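Local atomic coordinates of esterase (uncultured bacterium pCosCE1, PDB entry 7ATL), a protein that hydrolyses carboxylic esters as a family VIII carboxylesterase related to beta-lactamases and also works as a promiscuous acyltransferase. Residues L73-M78 and A180-V185; Q82-D87 and I109-L114; L277-R282 and A354-A359; P331-T336 and D350-I355. All blocks are in the same frame, centred on the assembly; numbering follows the deposited sequence. Where two conformers were deposited one is given.

Contact 1 of 4, residues L73-M78 and A180-V185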
loop_
_atom_site.group_PDB
_atom_site.type_symbol
_atom_site.label_atom_id
_atom_site.label_comp_id
_atom_site.label_asym_id
_atom_site.label_seq_id
_atom_site.Cartn_x
_atom_site.Cartn_y
_atom_site.Cartn_z
ATOM N N LEU A 73 10.443 -1.076 -1.814
ATOM C CA LEU A 73 11.362 -1.201 -2.983
ATOM C C LEU A 73 12.573 -0.282 -2.800
ATOM O O LEU A 73 13.675 -0.738 -3.090
ATOM C CB LEU A 73 10.691 -0.877 -4.324
ATOM C CG LEU A 73 11.664 -0.942 -5.509
ATOM C CD1 LEU A 73 12.399 -2.270 -5.505
ATOM C CD2 LEU A 73 10.971 -0.749 -6.832
ATOM N N ALA A 74 12.386 0.970 -2.387
ATOM C CA ALA A 74 13.507 1.920 -2.208
ATOM C C ALA A 74 14.521 1.318 -1.223
ATOM O O ALA A 74 15.723 1.310 -1.541
ATOM C CB ALA A 74 12.981 3.257 -1.755
ATOM N N ALA A 75 14.045 0.811 -0.087
ATOM C CA ALA A 75 14.847 0.162 0.976
ATOM C C ALA A 75 15.583 -1.072 0.439
ATOM O O ALA A 75 16.779 -1.237 0.761
ATOM C CB ALA A 75 13.948 -0.255 2.116
ATOM N N MET A 76 14.876 -1.955 -0.271
ATOM C CA MET A 76 15.474 -3.219 -0.753
ATOM C C MET A 76 16.601 -2.905 -1.742
ATOM O O MET A 76 17.639 -3.625 -1.750
ATOM C CB MET A 76 14.434 -4.108 -1.418
ATOM C CG MET A 76 13.462 -4.725 -0.441
ATOM S SD MET A 76 14.166 -5.427 1.050
ATOM C CE MET A 76 15.298 -6.619 0.342
ATOM N N ARG A 77 16.449 -1.846 -2.516
ATOM C CA ARG A 77 17.532 -1.406 -3.427
ATOM C C ARG A 77 18.721 -0.924 -2.592
ATOM O O ARG A 77 19.869 -1.249 -2.957
ATOM C CB ARG A 77 17.037 -0.350 -4.415
ATOM C CG ARG A 77 16.110 -0.928 -5.467
ATOM C CD ARG A 77 15.964 0.029 -6.621
ATOM N NE ARG A 77 17.159 -0.049 -7.429
ATOM C CZ ARG A 77 17.911 0.974 -7.802
ATOM N NH1 ARG A 77 17.584 2.216 -7.480
ATOM N NH2 ARG A 77 18.997 0.739 -8.515
ATOM N N MET A 78 18.469 -0.179 -1.522
ATOM C CA MET A 78 19.558 0.410 -0.702
ATOM C C MET A 78 20.285 -0.757 -0.040
ATOM O O MET A 78 21.511 -0.701 0.122
ATOM C CB MET A 78 19.014 1.376 0.353
ATOM C CG MET A 78 18.890 2.789 -0.146
ATOM S SD MET A 78 17.989 3.808 1.034
ATOM C CE MET A 78 18.041 5.405 0.227
ATOM N N ALA A 180 11.838 7.623 6.981
ATOM C CA ALA A 180 12.785 8.486 7.714
ATOM C C ALA A 180 14.157 7.805 7.763
ATOM O O ALA A 180 15.170 8.478 7.548
ATOM C CB ALA A 180 12.241 8.807 9.084
ATOM N N VAL A 181 14.213 6.503 7.997
ATOM C CA VAL A 181 15.524 5.802 7.929
ATOM C C VAL A 181 16.142 6.050 6.547
ATOM O O VAL A 181 17.322 6.428 6.476
ATOM C CB VAL A 181 15.409 4.294 8.203
ATOM C CG1 VAL A 181 16.699 3.576 7.820
ATOM C CG2 VAL A 181 15.027 4.013 9.643
ATOM N N LEU A 182 15.381 5.837 5.485
ATOM C CA LEU A 182 15.889 5.994 4.099
ATOM C C LEU A 182 16.466 7.407 3.883
ATOM O O LEU A 182 17.517 7.525 3.202
ATOM C CB LEU A 182 14.730 5.693 3.148
ATOM C CG LEU A 182 14.689 4.289 2.564
ATOM C CD1 LEU A 182 14.997 3.224 3.598
ATOM C CD2 LEU A 182 13.362 4.033 1.897
ATOM N N GLU A 183 15.835 8.447 4.442
ATOM C CA GLU A 183 16.355 9.850 4.408
ATOM C C GLU A 183 17.768 9.893 5.005
ATOM O O GLU A 183 18.658 10.515 4.408
ATOM C CB GLU A 183 15.472 10.824 5.193
ATOM C CG GLU A 183 14.115 11.062 4.571
ATOM C CD GLU A 183 13.251 12.080 5.301
ATOM O OE1 GLU A 183 13.389 12.190 6.564
ATOM O OE2 GLU A 183 12.427 12.761 4.601
ATOM N N GLN A 184 17.981 9.259 6.148
ATOM C CA GLN A 184 19.305 9.290 6.806
ATOM C C GLN A 184 20.320 8.518 5.964
ATOM O O GLN A 184 21.459 8.991 5.862
ATOM C CB GLN A 184 19.214 8.737 8.223
ATOM C CG GLN A 184 18.296 9.545 9.122
ATOM C CD GLN A 184 18.619 11.016 9.104
ATOM O OE1 GLN A 184 17.746 11.853 8.941
ATOM N NE2 GLN A 184 19.883 11.341 9.228
ATOM N N VAL A 185 19.931 7.401 5.353
ATOM C CA VAL A 185 20.866 6.586 4.514
ATOM C C VAL A 185 21.328 7.414 3.300
ATOM O O VAL A 185 22.551 7.436 3.039
ATOM C CB VAL A 185 20.235 5.252 4.070
ATOM C CG1 VAL A 185 21.138 4.502 3.103
ATOM C CG2 VAL A 185 19.840 4.372 5.247
#
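Leu-182 reaches out from helix 174-186 and puts its branched end against one side of helix 67-80, where Ala-74, Ala-75 and Met-78 receive it. Its CB points toward that helix. One atom further, CG comes 3.7 Å from SD of Met-78, and there the side chain forks. CD1 lies 3.9 Å from CB of Ala-75, while CD2 touches CB of Ala-74 at 3.8 Å. Two small alanines suit this place because their short side chains leave the fork of a leucine access almost to the helix backbone.

Met-78 makes the complementary reach. Its chain runs extended beyond CG (chi2 170°, chi3 178°), which carries SD far enough to lie 3.8 Å from CG1 of Val-185 as well as beside Leu-182. The thioether thus lies between the helices one turn further along, and Met-78 and Val-185 pass each other in opposite directions. No hydrogen bond joins the two segments; the side chains meet through carbon and sulfur.

The two segment axes approach to 10.6 Å at 38° between their N-to-C directions, running the same general way. Helix 190-199 adds a third wall: Val-198 rests on Ala-74, and Val-193 and Trp-197 pack on Met-78, so the contact lies in the helical part of this beta-lactamase-like fold.

Contact 2 of 4, residues Q82-D87 and I109-L114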
loop_
_atom_site.group_PDB
_atom_site.type_symbol
_atom_site.label_atom_id
_atom_site.label_comp_id
_atom_site.label_asym_id
_atom_site.label_seq_id
_atom_site.Cartn_x
_atom_site.Cartn_y
_atom_site.Cartn_z
ATOM N N GLN A 82 24.126 -2.407 -0.128
ATOM C CA GLN A 82 24.790 -2.425 1.201
ATOM C C GLN A 82 25.055 -0.984 1.665
ATOM O O GLN A 82 26.159 -0.718 2.141
ATOM C CB GLN A 82 26.075 -3.247 1.093
ATOM C CG GLN A 82 25.896 -4.556 0.333
ATOM C CD GLN A 82 27.002 -5.534 0.655
ATOM O OE1 GLN A 82 28.085 -5.488 0.052
ATOM N NE2 GLN A 82 26.733 -6.405 1.629
ATOM N N LYS A 83 24.088 -0.084 1.473
ATOM C CA LYS A 83 24.001 1.237 2.158
ATOM C C LYS A 83 23.131 1.094 3.427
ATOM O O LYS A 83 23.269 1.930 4.346
ATOM C CB LYS A 83 23.463 2.289 1.184
ATOM C CG LYS A 83 24.384 2.649 0.024
ATOM C CD LYS A 83 24.072 4.043 -0.569
ATOM C CE LYS A 83 24.722 4.338 -1.910
ATOM N NZ LYS A 83 26.196 4.219 -1.817
ATOM N N LEU A 84 22.320 0.031 3.491
ATOM C CA LEU A 84 21.396 -0.317 4.597
ATOM C C LEU A 84 21.457 -1.832 4.844
ATOM O O LEU A 84 21.673 -2.577 3.874
ATOM C CB LEU A 84 19.997 0.129 4.155
ATOM C CG LEU A 84 18.877 0.009 5.179
ATOM C CD1 LEU A 84 19.219 0.776 6.429
ATOM C CD2 LEU A 84 17.578 0.537 4.607
ATOM N N GLY A 85 21.260 -2.288 6.082
ATOM C CA GLY A 85 21.241 -3.729 6.421
ATOM C C GLY A 85 19.887 -4.204 6.937
ATOM O O GLY A 85 19.265 -3.493 7.760
ATOM N N LEU A 86 19.454 -5.399 6.537
ATOM C CA LEU A 86 18.204 -6.007 7.070
ATOM C C LEU A 86 18.232 -6.061 8.605
ATOM O O LEU A 86 17.131 -6.030 9.205
ATOM C CB LEU A 86 18.026 -7.407 6.482
ATOM C CG LEU A 86 17.386 -7.423 5.097
ATOM C CD1 LEU A 86 17.362 -8.836 4.522
ATOM C CD2 LEU A 86 15.987 -6.811 5.135
ATOM N N ASP A 87 19.430 -6.150 9.210
ATOM C CA ASP A 87 19.636 -6.357 10.667
ATOM C C ASP A 87 20.210 -5.083 11.295
ATOM O O ASP A 87 20.683 -5.145 12.415
ATOM C CB ASP A 87 20.509 -7.593 10.910
ATOM C CG ASP A 87 19.793 -8.909 10.633
ATOM O OD1 ASP A 87 18.720 -9.151 11.231
ATOM O OD2 ASP A 87 20.289 -9.679 9.803
ATOM N N ILE A 109 14.884 -2.398 17.400
ATOM C CA ILE A 109 14.015 -2.698 16.234
ATOM C C ILE A 109 14.944 -2.841 15.046
ATOM O O ILE A 109 15.790 -1.940 14.823
ATOM C CB ILE A 109 12.976 -1.591 15.973
ATOM C CG1 ILE A 109 11.982 -1.409 17.131
ATOM C CG2 ILE A 109 12.266 -1.857 14.654
ATOM C CD1 ILE A 109 11.235 -0.078 17.097
ATOM N N LYS A 110 14.769 -3.916 14.304
ATOM C CA LYS A 110 15.576 -4.170 13.097
ATOM C C LYS A 110 14.770 -3.740 11.878
ATOM O O LYS A 110 13.534 -3.818 11.915
ATOM C CB LYS A 110 15.976 -5.640 12.993
ATOM C CG LYS A 110 17.057 -6.098 13.958
ATOM C CD LYS A 110 16.958 -7.591 14.204
ATOM C CE LYS A 110 18.277 -8.220 14.579
ATOM N NZ LYS A 110 18.459 -9.520 13.892
ATOM N N ILE A 111 15.486 -3.337 10.829
ATOM C CA ILE A 111 14.915 -2.969 9.504
ATOM C C ILE A 111 14.007 -4.114 9.041
ATOM O O ILE A 111 12.920 -3.814 8.542
ATOM C CB ILE A 111 16.042 -2.617 8.511
ATOM C CG1 ILE A 111 16.913 -1.463 9.018
ATOM C CG2 ILE A 111 15.488 -2.302 7.138
ATOM C CD1 ILE A 111 16.151 -0.182 9.282
ATOM N N ARG A 112 14.373 -5.376 9.229
ATOM C CA ARG A 112 13.517 -6.488 8.725
ATOM C C ARG A 112 12.175 -6.485 9.475
ATOM O O ARG A 112 11.163 -7.018 8.937
ATOM C CB ARG A 112 14.197 -7.858 8.856
ATOM C CG ARG A 112 14.620 -8.221 10.276
ATOM C CD ARG A 112 15.119 -9.644 10.374
ATOM N NE ARG A 112 16.450 -9.783 9.796
ATOM C CZ ARG A 112 16.738 -10.332 8.614
ATOM N NH1 ARG A 112 15.790 -10.798 7.817
ATOM N NH2 ARG A 112 17.996 -10.377 8.224
ATOM N N HIS A 113 12.171 -5.972 10.702
ATOM C CA HIS A 113 10.938 -5.868 11.505
ATOM C C HIS A 113 10.088 -4.756 10.881
ATOM O O HIS A 113 8.854 -4.955 10.737
ATOM C CB HIS A 113 11.231 -5.647 13.001
ATOM C CG HIS A 113 12.090 -6.667 13.672
ATOM N ND1 HIS A 113 13.055 -6.310 14.620
ATOM C CD2 HIS A 113 12.136 -8.017 13.583
ATOM C CE1 HIS A 113 13.650 -7.393 15.082
ATOM N NE2 HIS A 113 13.110 -8.449 14.467
ATOM N N LEU A 114 10.683 -3.617 10.530
ATOM C CA LEU A 114 9.901 -2.551 9.839
ATOM C C LEU A 114 9.243 -3.121 8.561
ATOM O O LEU A 114 8.054 -2.867 8.341
ATOM C CB LEU A 114 10.779 -1.339 9.512
ATOM C CG LEU A 114 11.297 -0.524 10.692
ATOM C CD1 LEU A 114 12.031 0.715 10.205
ATOM C CD2 LEU A 114 10.165 -0.134 11.627
#
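The first turn of helix 111-116, with Lys-110 as its N-cap, is clamped to the 82-87 loop by a salt-bridge network of Asp-87, Lys-110 and Arg-112. Arg-112 grips the carboxylate side-on, NE donating to OD1 of Asp-87 at 2.8 Å and NH2 to OD2 of Asp-87 at 2.9 Å. Both oxygens lie in the guanidinium plane, yet the two flat groups are turned 41° apart, so each nitrogen meets its oxygen from above the carboxylate plane. NZ of Lys-110 comes to OD1 of Asp-87 from the opposite face, at 2.7 Å. Arg-112 can fold back onto the loop because its CG sits between the backbone N and the carbonyl carbon (chi1 57°) and the chain bends again at chi3.

One face of the guanidinium rests over Leu-86, whose CB is 3.4 Å from NH2 of Arg-112. The backbone joins in where N of Arg-112 donates to O of Leu-86 at 2.8 Å. On the inner side, CG1 of Ile-111 packs against CD1 of Leu-84 at 4.1 Å, a suitable place for two branched apolar residues, since Leu-84 also touches Met-78 and Leu-182. Within the cap, N of Lys-110 donates to ND1 of His-113 at 3.0 Å, which ties down the start of the helix.

A single carboxylate thus answers two cations, and the three donors from Lys-110 and Arg-112 fix its rotation. Its negative charge near the helix N terminus would probably be further stabilised by the helix dipole.

Contact 3 of 4, residues L277-R282 and A354-A359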
loop_
_atom_site.group_PDB
_atom_site.type_symbol
_atom_site.label_atom_id
_atom_site.label_comp_id
_atom_site.label_asym_id
_atom_site.label_seq_id
_atom_site.Cartn_x
_atom_site.Cartn_y
_atom_site.Cartn_z
ATOM N N LEU A 277 5.958 -1.238 -10.894
ATOM C CA LEU A 277 6.411 -1.630 -9.537
ATOM C C LEU A 277 6.169 -3.138 -9.310
ATOM O O LEU A 277 7.075 -3.830 -8.814
ATOM C CB LEU A 277 5.658 -0.784 -8.509
ATOM C CG LEU A 277 5.717 -1.312 -7.081
ATOM C CD1 LEU A 277 7.165 -1.287 -6.592
ATOM C CD2 LEU A 277 4.800 -0.515 -6.157
ATOM N N VAL A 278 4.972 -3.636 -9.611
ATOM C CA VAL A 278 4.593 -5.038 -9.292
ATOM C C VAL A 278 5.387 -6.008 -10.191
ATOM O O VAL A 278 5.881 -7.035 -9.650
ATOM C CB VAL A 278 3.073 -5.239 -9.390
ATOM C CG1 VAL A 278 2.679 -6.690 -9.185
ATOM C CG2 VAL A 278 2.326 -4.344 -8.407
ATOM N N GLU A 279 5.535 -5.720 -11.489
ATOM C CA GLU A 279 6.373 -6.535 -12.413
ATOM C C GLU A 279 7.802 -6.614 -11.855
ATOM O O GLU A 279 8.332 -7.736 -11.728
ATOM C CB GLU A 279 6.362 -5.961 -13.832
ATOM C CG GLU A 279 5.277 -6.566 -14.696
ATOM C CD GLU A 279 5.473 -8.053 -14.910
ATOM O OE1 GLU A 279 6.475 -8.404 -15.601
ATOM O OE2 GLU A 279 4.662 -8.845 -14.349
ATOM N N THR A 280 8.376 -5.481 -11.458
ATOM C CA THR A 280 9.727 -5.384 -10.843
ATOM C C THR A 280 9.841 -6.299 -9.612
ATOM O O THR A 280 10.846 -7.020 -9.485
ATOM C CB THR A 280 10.036 -3.932 -10.481
ATOM O OG1 THR A 280 9.894 -3.154 -11.671
ATOM C CG2 THR A 280 11.427 -3.764 -9.914
ATOM N N LEU A 281 8.843 -6.278 -8.739
ATOM C CA LEU A 281 8.795 -7.137 -7.539
ATOM C C LEU A 281 8.676 -8.598 -7.966
ATOM O O LEU A 281 9.209 -9.438 -7.251
ATOM C CB LEU A 281 7.614 -6.710 -6.653
ATOM C CG LEU A 281 7.722 -5.318 -6.020
ATOM C CD1 LEU A 281 6.713 -5.168 -4.899
ATOM C CD2 LEU A 281 9.126 -5.021 -5.489
ATOM N N ARG A 282 7.998 -8.897 -9.067
ATOM C CA ARG A 282 7.739 -10.305 -9.471
ATOM C C ARG A 282 9.029 -10.996 -9.960
ATOM O O ARG A 282 9.165 -12.200 -9.685
ATOM C CB ARG A 282 6.660 -10.372 -10.558
ATOM C CG ARG A 282 6.369 -11.786 -11.035
ATOM C CD ARG A 282 5.214 -11.859 -12.017
ATOM N NE ARG A 282 5.600 -11.330 -13.316
ATOM C CZ ARG A 282 6.305 -11.972 -14.240
ATOM N NH1 ARG A 282 6.733 -13.215 -14.041
ATOM N NH2 ARG A 282 6.588 -11.337 -15.367
ATOM N N ALA A 354 3.045 -16.193 -13.752
ATOM C CA ALA A 354 3.751 -15.004 -14.293
ATOM C C ALA A 354 2.805 -13.820 -14.538
ATOM O O ALA A 354 3.040 -13.070 -15.519
ATOM C CB ALA A 354 4.479 -15.391 -15.551
ATOM N N ILE A 355 1.793 -13.614 -13.695
ATOM C CA ILE A 355 0.793 -12.528 -13.928
ATOM C C ILE A 355 0.881 -11.466 -12.821
ATOM O O ILE A 355 1.191 -11.807 -11.677
ATOM C CB ILE A 355 -0.648 -13.066 -14.091
ATOM C CG1 ILE A 355 -1.178 -13.689 -12.808
ATOM C CG2 ILE A 355 -0.791 -14.031 -15.268
ATOM C CD1 ILE A 355 -2.612 -13.348 -12.587
ATOM N N SER A 356 0.650 -10.207 -13.186
ATOM C CA SER A 356 0.493 -9.057 -12.265
ATOM C C SER A 356 -0.887 -8.435 -12.531
ATOM O O SER A 356 -1.338 -8.358 -13.703
ATOM C CB SER A 356 1.614 -8.054 -12.409
ATOM O OG SER A 356 2.902 -8.650 -12.291
ATOM N N VAL A 357 -1.565 -8.047 -11.461
ATOM C CA VAL A 357 -2.914 -7.420 -11.493
ATOM C C VAL A 357 -2.843 -6.137 -10.677
ATOM O O VAL A 357 -2.345 -6.179 -9.572
ATOM C CB VAL A 357 -3.973 -8.389 -10.950
ATOM C CG1 VAL A 357 -5.336 -7.739 -10.767
ATOM C CG2 VAL A 357 -4.064 -9.607 -11.850
ATOM N N VAL A 358 -3.301 -5.035 -11.240
ATOM C CA VAL A 358 -3.473 -3.737 -10.528
ATOM C C VAL A 358 -4.940 -3.320 -10.678
ATOM O O VAL A 358 -5.437 -3.238 -11.818
ATOM C CB VAL A 358 -2.518 -2.663 -11.078
ATOM C CG1 VAL A 358 -2.899 -1.288 -10.555
ATOM C CG2 VAL A 358 -1.072 -2.977 -10.756
ATOM N N ALA A 359 -5.613 -3.073 -9.567
ATOM C CA ALA A 359 -7.041 -2.704 -9.533
ATOM C C ALA A 359 -7.209 -1.470 -8.649
ATOM O O ALA A 359 -7.445 -1.630 -7.436
ATOM C CB ALA A 359 -7.818 -3.878 -9.019
HETATM O O HOH W 1 3.231 -10.287 -15.847
#
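Glu-279 and Arg-282 of helix 271-283 meet Ser-356 and Ala-354 where this helix packs on the antiparallel sheet of the beta-lactamase fold. The helix segment and strand 355-359 run nearly antiparallel, at 151°, with axes 8.5 Å apart.

The apolar part is small. Val-278 holds CG1 anti to its backbone N (chi1 175°), which sets that methyl 3.7 Å from CB of Ser-356, while its CG2 lies loosely beside CG2 of Val-358.

The polar part centres on the buried carboxylate of Glu-279. OE2 of Glu-279 accepts from OG of Ser-356 at 2.7 Å through its anti lone pair. On the syn side of the same oxygen, NE of Arg-282 donates at 2.8 Å to OE2 of Glu-279, and NH2 of Arg-282 bonds OE1 of Glu-279 at 2.9 Å. This side-on salt bridge within the helix pairs two buried charges, and the serine, short and hydroxylic, suits a strand position facing it. A water also links OE2 of Glu-279 to O of Ala-354.

The remaining contact is with the guanidinium face. Ala-354 is small enough for the group to lie against it: NH1 of Arg-282 is 3.5 Å from CB of Ala-354, and O of Ala-354 stands 3.7 Å above the centre of the guanidinium plane.

Contact 4 of 4, residues P331-T336 and D350-I355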
loop_
_atom_site.group_PDB
_atom_site.type_symbol
_atom_site.label_atom_id
_atom_site.label_comp_id
_atom_site.label_asym_id
_atom_site.label_seq_id
_atom_site.Cartn_x
_atom_site.Cartn_y
_atom_site.Cartn_z
ATOM N N PRO A 331 -7.866 -18.916 -6.512
ATOM C CA PRO A 331 -7.177 -19.520 -7.654
ATOM C C PRO A 331 -5.726 -19.024 -7.773
ATOM O O PRO A 331 -5.019 -19.510 -8.632
ATOM C CB PRO A 331 -8.012 -19.051 -8.857
ATOM C CG PRO A 331 -8.522 -17.692 -8.425
ATOM C CD PRO A 331 -8.777 -17.838 -6.934
ATOM N N GLN A 332 -5.310 -18.058 -6.946
ATOM C CA GLN A 332 -3.893 -17.601 -6.911
ATOM C C GLN A 332 -3.032 -18.773 -6.432
ATOM O O GLN A 332 -3.537 -19.625 -5.715
ATOM C CB GLN A 332 -3.696 -16.401 -5.990
ATOM C CG GLN A 332 -4.506 -15.183 -6.376
ATOM C CD GLN A 332 -4.683 -14.191 -5.252
ATOM O OE1 GLN A 332 -5.123 -14.512 -4.150
ATOM N NE2 GLN A 332 -4.345 -12.951 -5.551
ATOM N N HIS A 333 -1.776 -18.813 -6.841
ATOM C CA HIS A 333 -0.847 -19.916 -6.508
ATOM C C HIS A 333 0.066 -19.483 -5.351
ATOM O O HIS A 333 0.335 -18.269 -5.200
ATOM C CB HIS A 333 -0.049 -20.332 -7.750
ATOM C CG HIS A 333 -0.858 -20.907 -8.871
ATOM N ND1 HIS A 333 -1.510 -20.120 -9.789
ATOM C CD2 HIS A 333 -1.036 -22.188 -9.281
ATOM C CE1 HIS A 333 -2.099 -20.894 -10.680
ATOM N NE2 HIS A 333 -1.818 -22.164 -10.396
ATOM N N ASN A 334 0.567 -20.453 -4.593
ATOM C CA ASN A 334 1.524 -20.200 -3.500
ATOM C C ASN A 334 2.664 -19.355 -4.044
ATOM O O ASN A 334 3.039 -19.579 -5.188
ATOM C CB ASN A 334 1.990 -21.498 -2.868
ATOM C CG ASN A 334 0.845 -22.236 -2.205
ATOM O OD1 ASN A 334 -0.145 -21.669 -1.744
ATOM N ND2 ASN A 334 0.970 -23.538 -2.170
ATOM N N GLY A 335 3.143 -18.398 -3.239
ATOM C CA GLY A 335 4.210 -17.440 -3.595
ATOM C C GLY A 335 3.670 -16.087 -4.053
ATOM O O GLY A 335 4.490 -15.171 -4.261
ATOM N N THR A 336 2.351 -15.989 -4.263
ATOM C CA THR A 336 1.632 -14.756 -4.644
ATOM C C THR A 336 1.922 -13.683 -3.597
ATOM O O THR A 336 1.853 -13.988 -2.398
ATOM C CB THR A 336 0.130 -15.005 -4.779
ATOM O OG1 THR A 336 -0.057 -15.696 -6.006
ATOM C CG2 THR A 336 -0.680 -13.735 -4.830
ATOM N N ASP A 350 1.268 -13.245 -9.165
ATOM C CA ASP A 350 1.383 -14.708 -8.968
ATOM C C ASP A 350 2.657 -15.162 -9.698
ATOM O O ASP A 350 2.710 -15.143 -10.938
ATOM C CB ASP A 350 0.071 -15.347 -9.435
ATOM C CG ASP A 350 0.076 -16.858 -9.380
ATOM O OD1 ASP A 350 1.178 -17.435 -9.510
ATOM O OD2 ASP A 350 -1.024 -17.439 -9.222
ATOM N N PRO A 351 3.740 -15.553 -8.972
ATOM C CA PRO A 351 5.011 -15.918 -9.614
ATOM C C PRO A 351 4.884 -17.173 -10.487
ATOM O O PRO A 351 5.536 -17.189 -11.491
ATOM C CB PRO A 351 5.972 -16.162 -8.451
ATOM C CG PRO A 351 5.058 -16.557 -7.313
ATOM C CD PRO A 351 3.809 -15.715 -7.509
ATOM N N GLN A 352 4.015 -18.126 -10.115
ATOM C CA GLN A 352 3.829 -19.389 -10.878
ATOM C C GLN A 352 3.110 -19.072 -12.209
ATOM O O GLN A 352 3.521 -19.656 -13.239
ATOM C CB GLN A 352 3.177 -20.460 -9.985
ATOM C CG GLN A 352 4.174 -21.248 -9.119
ATOM C CD GLN A 352 3.620 -21.847 -7.837
ATOM O OE1 GLN A 352 2.495 -22.333 -7.768
ATOM N NE2 GLN A 352 4.426 -21.838 -6.792
ATOM N N ALA A 353 2.109 -18.188 -12.209
ATOM C CA ALA A 353 1.317 -17.911 -13.430
ATOM C C ALA A 353 1.967 -16.792 -14.251
ATOM O O ALA A 353 1.461 -16.519 -15.315
ATOM C CB ALA A 353 -0.115 -17.609 -13.067
ATOM N N ALA A 354 3.045 -16.193 -13.752
ATOM C CA ALA A 354 3.751 -15.004 -14.293
ATOM C C ALA A 354 2.805 -13.820 -14.538
ATOM O O ALA A 354 3.040 -13.070 -15.519
ATOM C CB ALA A 354 4.479 -15.391 -15.551
ATOM N N ILE A 355 1.793 -13.614 -13.695
ATOM C CA ILE A 355 0.793 -12.528 -13.928
ATOM C C ILE A 355 0.881 -11.466 -12.821
ATOM O O ILE A 355 1.191 -11.807 -11.677
ATOM C CB ILE A 355 -0.648 -13.066 -14.091
ATOM C CG1 ILE A 355 -1.178 -13.689 -12.808
ATOM C CG2 ILE A 355 -0.791 -14.031 -15.268
ATOM C CD1 ILE A 355 -2.612 -13.348 -12.587
#
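His-333 to Thr-336 form a type II beta turn that lies against the loop 350-355, whose ends are closed by backbone bonds between Asp-350 and Ile-355 and carry a G1 beta bulge at Ala-354 and Ile-355. Gly-335 takes the third turn position at phi 98°, a value easy for glycine. Its lack of a side chain lets the ring of Pro-351 close in, with CD of Pro-351 3.4 Å from O of Gly-335.

The carboxylate of Asp-350 joins the two loops. CG lies anti to the backbone N (chi1 176°), and from there OD2 of Asp-350 accepts from ND1 of His-333 at 2.8 Å through its syn lone pair, a bond lying in the imidazole plane. The backbone N of His-333 adds a second bond to OD2 of Asp-350, 2.9 Å long and from well above the carboxylate plane. Ring and carboxylate are turned 63° apart. The other oxygen, OD1 of Asp-350, accepts from N of Ala-353 at 3.0 Å, an Asx motif that steadies its own loop. An aspartate suits this place because its short chain can serve both backbones.

Thr-336 OG1 donates to O of His-333 at 2.7 Å, bracing the turn, and touches CA and CB of Asp-350.

The two loops lead into strands 337-341 and 355-361 of the sheet, and helix 372-381 adds Tyr-381, whose OH is hydrogen-bonded to OD2 of Asp-350.

From the N terminus, helix 67-80 opens contact 1, which closes about a hundred residues later on helix 174-186. Contact 2 forms and closes wholly within that loop, fastening the chain just after helix 67-80 to helix 111-116; the two meet where Val-185 and Leu-182 pack on Leu-84. Contact 3 follows in series, joining helix 271-283 to strand 355-361. Contact 4 opens within this second loop at 331-336 and ends on the same part of the chain, sharing Ala-354 and Ile-355. Contacts 1 and 2 thus organise the helical region, and contacts 3 and 4 the sheet and loops at the ends of its inner strands. Leu-73 against Leu-277 bridges the two pairs.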